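Side-chain contacts in lectin-related NK cell receptor LY49L1 (Mus musculus, PDB 3G8K), which is a natural killer cell surface receptor whose C-type lectin-like domain, the part present here, probably recognises MHC class I molecules: residues Glu48-Leu51 and Lys52-Leu56; Lys92-Ile95 and Arg96-Gly99. The protein carries 1 engineered substitution. All blocks are in the same frame, centred on the assembly; numbering follows the deposited sequence.

Interaction 1 (Glu48-Leu51 and Lys52-Leu56); sequences EDEL and KFLKL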
# COMPACT_ATOMS: atom_id res chain seq x y z
N GLU A 48 13.98 1.64 12.09
CA GLU A 48 13.85 2.91 11.40
C GLU A 48 13.48 2.77 9.92
O GLU A 48 12.65 3.57 9.41
CB GLU A 48 15.11 3.75 11.57
CG GLU A 48 15.36 4.33 13.03
CD GLU A 48 15.78 3.24 14.06
OE1 GLU A 48 15.82 3.56 15.29
OE2 GLU A 48 16.14 2.07 13.64
N ASP A 49 14.08 1.78 9.24
CA ASP A 49 13.74 1.43 7.84
C ASP A 49 12.25 1.21 7.67
O ASP A 49 11.63 1.70 6.70
CB ASP A 49 14.48 0.15 7.40
CG ASP A 49 14.37 -0.15 5.89
OD1 ASP A 49 14.92 0.66 5.09
OD2 ASP A 49 13.79 -1.21 5.49
N GLU A 50 11.68 0.47 8.61
CA GLU A 50 10.25 0.10 8.56
C GLU A 50 9.32 1.30 8.81
O GLU A 50 8.46 1.60 8.02
CB GLU A 50 9.98 -1.09 9.49
CG GLU A 50 8.53 -1.49 9.49
CD GLU A 50 8.26 -2.57 10.50
OE1 GLU A 50 7.14 -3.10 10.52
OE2 GLU A 50 9.17 -2.89 11.26
N LEU A 51 9.58 2.02 9.89
CA LEU A 51 9.03 3.33 10.11
C LEU A 51 9.09 4.29 8.90
O LEU A 51 8.07 4.94 8.61
CB LEU A 51 9.67 4.00 11.34
CG LEU A 51 8.94 5.29 11.77
CD1 LEU A 51 7.44 5.17 12.18
CD2 LEU A 51 9.75 5.96 12.78
N LYS A 52 10.26 4.41 8.25
CA LYS A 52 10.38 5.24 7.01
C LYS A 52 9.37 4.86 5.95
O LYS A 52 8.63 5.72 5.43
CB LYS A 52 11.78 5.16 6.45
CG LYS A 52 12.75 6.09 7.18
CD LYS A 52 14.23 5.63 6.89
CE LYS A 52 15.25 6.73 7.29
NZ LYS A 52 15.08 7.07 8.74
N PHE A 53 9.30 3.56 5.66
CA PHE A 53 8.31 3.04 4.74
C PHE A 53 6.84 3.30 5.15
O PHE A 53 6.03 3.77 4.33
CB PHE A 53 8.54 1.55 4.47
CG PHE A 53 7.26 0.84 4.07
CD1 PHE A 53 6.75 1.01 2.76
CD2 PHE A 53 6.54 0.05 4.99
CE1 PHE A 53 5.54 0.41 2.36
CE2 PHE A 53 5.32 -0.53 4.62
CZ PHE A 53 4.82 -0.37 3.29
N LEU A 54 6.47 3.02 6.39
CA LEU A 54 5.06 3.21 6.73
C LEU A 54 4.65 4.65 6.57
O LEU A 54 3.56 4.92 6.11
CB LEU A 54 4.68 2.67 8.11
CG LEU A 54 4.53 1.15 8.20
CD1 LEU A 54 4.93 0.73 9.65
CD2 LEU A 54 3.10 0.79 7.82
N LYS A 55 5.49 5.59 7.00
CA LYS A 55 5.18 7.02 6.89
C LYS A 55 5.03 7.44 5.41
O LYS A 55 4.21 8.30 5.07
CB LYS A 55 6.30 7.85 7.49
CG LYS A 55 6.38 7.99 8.99
CD LYS A 55 7.83 8.42 9.22
CE LYS A 55 8.15 9.01 10.59
NZ LYS A 55 9.69 8.87 10.73
N LEU A 56 5.84 6.83 4.56
CA LEU A 56 5.74 6.91 3.09
C LEU A 56 4.40 6.35 2.51
O LEU A 56 3.63 7.06 1.82
CB LEU A 56 6.92 6.14 2.57
CG LEU A 56 7.84 6.53 1.43
CD1 LEU A 56 7.33 5.80 0.17
CD2 LEU A 56 8.04 8.10 1.29
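Lys55 lays its aliphatic chain across the isobutyl group of Leu51, one turn back along the helix 48-57. The two side chains run obliquely over one another, and the nearest approach is between Leu51 CD2 and Lys55 NZ at 3.6 Å, with CE close to the same branch. Lys55 reaches back this way because CG stands anti to its own carbonyl carbon (chi1 -79°) and the rest of the chain stays extended; on the way, CB, CG and CD skirt the Leu51 carbonyl oxygen. Leu51 O accepts Lys55 N at 3.1 Å.

Lys52 makes a similar return toward Glu48. Its CG lies 3.4 Å from Glu48 O, the atom that also accepts Lys52 N at 2.8 Å, and a bend at the last torsion (chi4 57°) leaves Lys52 NZ 4.4 Å from Glu48 CB. The Glu48 carboxylate instead uses OE1 to hydrogen-bond Ala87 N. Between these two pairs, Phe53 N reaches Asp49 O at 3.2 Å and Leu54 N meets Glu50 O at 2.9 Å. Leu54 CD1 also sits 4.2 Å from Glu50 CG.

Further out, the buried Glu50 carboxylate is held by a salt bridge to Lys17 and by hydrogen bonds with Tyr19 OH and Asp46 N. Phe53 stacks on Tyr14 and meets Phe12 nearly at right angles, while Tyr10 of the second subunit packs against it; Leu51 and Leu54 rest on Leu103 of strand 100-104.

These are i to i+4 contacts in the second long helix of the C-type lectin-like domain. Lys52 methylenes lie by Glu48 O and those of Lys55 by Leu51 O and the leucine side chain, while the positive charge of Lys17 probably favours an ionised Glu50 in the interior.

Interaction 2 (Lys92-Ile95 and Arg96-Gly99); sequences KYNI and RDGG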
# COMPACT_ATOMS: atom_id res chain seq x y z
N LYS A 92 10.93 12.77 24.17
CA LYS A 92 9.93 13.35 23.25
C LYS A 92 8.48 13.27 23.77
O LYS A 92 7.58 13.99 23.24
CB LYS A 92 9.99 12.66 21.89
CG LYS A 92 10.98 13.25 20.90
CD LYS A 92 10.98 12.46 19.55
CE LYS A 92 11.72 13.20 18.43
NZ LYS A 92 13.20 13.26 18.72
N TYR A 93 8.24 12.38 24.75
CA TYR A 93 6.89 11.92 25.09
C TYR A 93 6.51 12.23 26.55
O TYR A 93 7.13 11.76 27.52
CB TYR A 93 6.64 10.42 24.71
CG TYR A 93 7.10 10.06 23.31
CD1 TYR A 93 6.47 10.58 22.21
CD2 TYR A 93 8.25 9.27 23.10
CE1 TYR A 93 6.89 10.31 20.94
CE2 TYR A 93 8.71 9.00 21.80
CZ TYR A 93 8.01 9.52 20.73
OH TYR A 93 8.43 9.31 19.47
N ASN A 94 5.52 13.08 26.69
CA ASN A 94 4.98 13.40 28.00
C ASN A 94 3.82 12.46 28.31
O ASN A 94 2.83 12.54 27.64
CB ASN A 94 4.52 14.86 28.02
CG ASN A 94 4.26 15.36 29.43
OD1 ASN A 94 4.11 14.56 30.37
ND2 ASN A 94 4.26 16.67 29.59
N ILE A 95 3.94 11.56 29.29
CA ILE A 95 2.84 10.59 29.58
C ILE A 95 1.56 11.22 30.16
O ILE A 95 0.51 10.56 30.22
CB ILE A 95 3.29 9.35 30.46
CG1 ILE A 95 3.71 9.77 31.86
CG2 ILE A 95 4.32 8.47 29.69
CD1 ILE A 95 3.65 8.66 32.91
N ARG A 96 1.67 12.49 30.58
CA ARG A 96 0.57 13.33 31.08
C ARG A 96 -0.41 13.64 29.96
O ARG A 96 -1.60 13.75 30.21
CB ARG A 96 1.11 14.65 31.60
CG ARG A 96 1.54 14.66 33.05
CD ARG A 96 2.34 15.93 33.33
NE ARG A 96 2.86 15.98 34.70
CZ ARG A 96 4.05 16.47 35.06
NH1 ARG A 96 4.92 16.96 34.15
NH2 ARG A 96 4.39 16.44 36.34
N ASP A 97 0.15 13.84 28.76
CA ASP A 97 -0.56 13.99 27.49
C ASP A 97 -0.90 12.69 26.72
O ASP A 97 -1.40 12.76 25.59
CB ASP A 97 0.22 14.89 26.55
CG ASP A 97 0.78 16.13 27.24
OD1 ASP A 97 0.19 16.61 28.27
OD2 ASP A 97 1.84 16.60 26.74
N GLY A 98 -0.65 11.53 27.32
CA GLY A 98 -1.03 10.25 26.68
C GLY A 98 -0.08 9.08 26.83
O GLY A 98 1.14 9.20 26.60
N GLY A 99 -0.64 7.90 27.10
CA GLY A 99 0.23 6.74 27.35
C GLY A 99 0.29 5.69 26.26
O GLY A 99 0.88 4.65 26.48
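Asn94 turns its amide over the start of the segment that follows, with Arg96 and Asp97 both against it. Its CG lies anti to the backbone N (chi1 -166°), which sets CG beside the residue's own carbonyl carbon and points OD1 forward to the Arg96 N-H. Arg96 N donates to Asn94 OD1 at 3.2 Å with a fairly straight N-H, yet the donor stands well above the amide's carbonyl plane, so the approach does not follow a lone pair. Asn94 OD1 also lies 3.2 Å from Arg96 CB, and CG and CD of the arginine pass close to it as well.

The Arg96 chain then runs extended to NE and leaves its guanidinium beyond the amide, turned 68° from the Asn94 amide plane. Asp97 comes in differently: its carboxylate is inclined 50° to the amide, and Asp97 OD2 settles 3.4 Å from Asn94 CB. Asn94 ND2 is 3.7 Å from Asp97 OD2, so the methylene makes the closer touch.

Two weak backbone bonds, Asp97 N to Asn94 O at 3.2 Å and Gly98 N to Ile95 O at 3.3 Å, make 94-97 and 95-98 overlapping beta-turns, roughly type I, in the loop between strands 75-78 and 100-104 of the C-type lectin-like fold. Gly98 adopts backbone angles at which a CB would jam against the preceding carbonyl oxygen, and here the chain leaves the turns for strand 100-104. Asn110 ND2 bonds to Gly98 O and, weakly, to Asn94 O, while Tyr93 packs on Leu108 and Asn110 of strand 108-111.

With its side-chain oxygen accepting the N-H two residues on, Asn94 forms an Asx turn. The surface bend is thus held by several modest bonds: a long, off-plane side-chain bond and two weak backbone ones.

From the N terminus the chain first forms strands 10-14 and 17-21 and helix 28-37, then enters helix 48-57, where interaction 1 joins successive turns of a single helix. Strands 62-70 and 75-78 follow, and interaction 2 comes in the loop between strands 75-78 and 100-104. Both contacts are local and span no long loop; they lie in series, neither nesting nor crossing. The centres of interactions 1 and 2 are 22 Å apart. The nearest atoms of interactions 1 and 2 are about 8 Å apart, without touching. Strand 100-104 connects them indirectly: Leu103 meets the helix of interaction 1, while residues 96-99 lead straight into that strand.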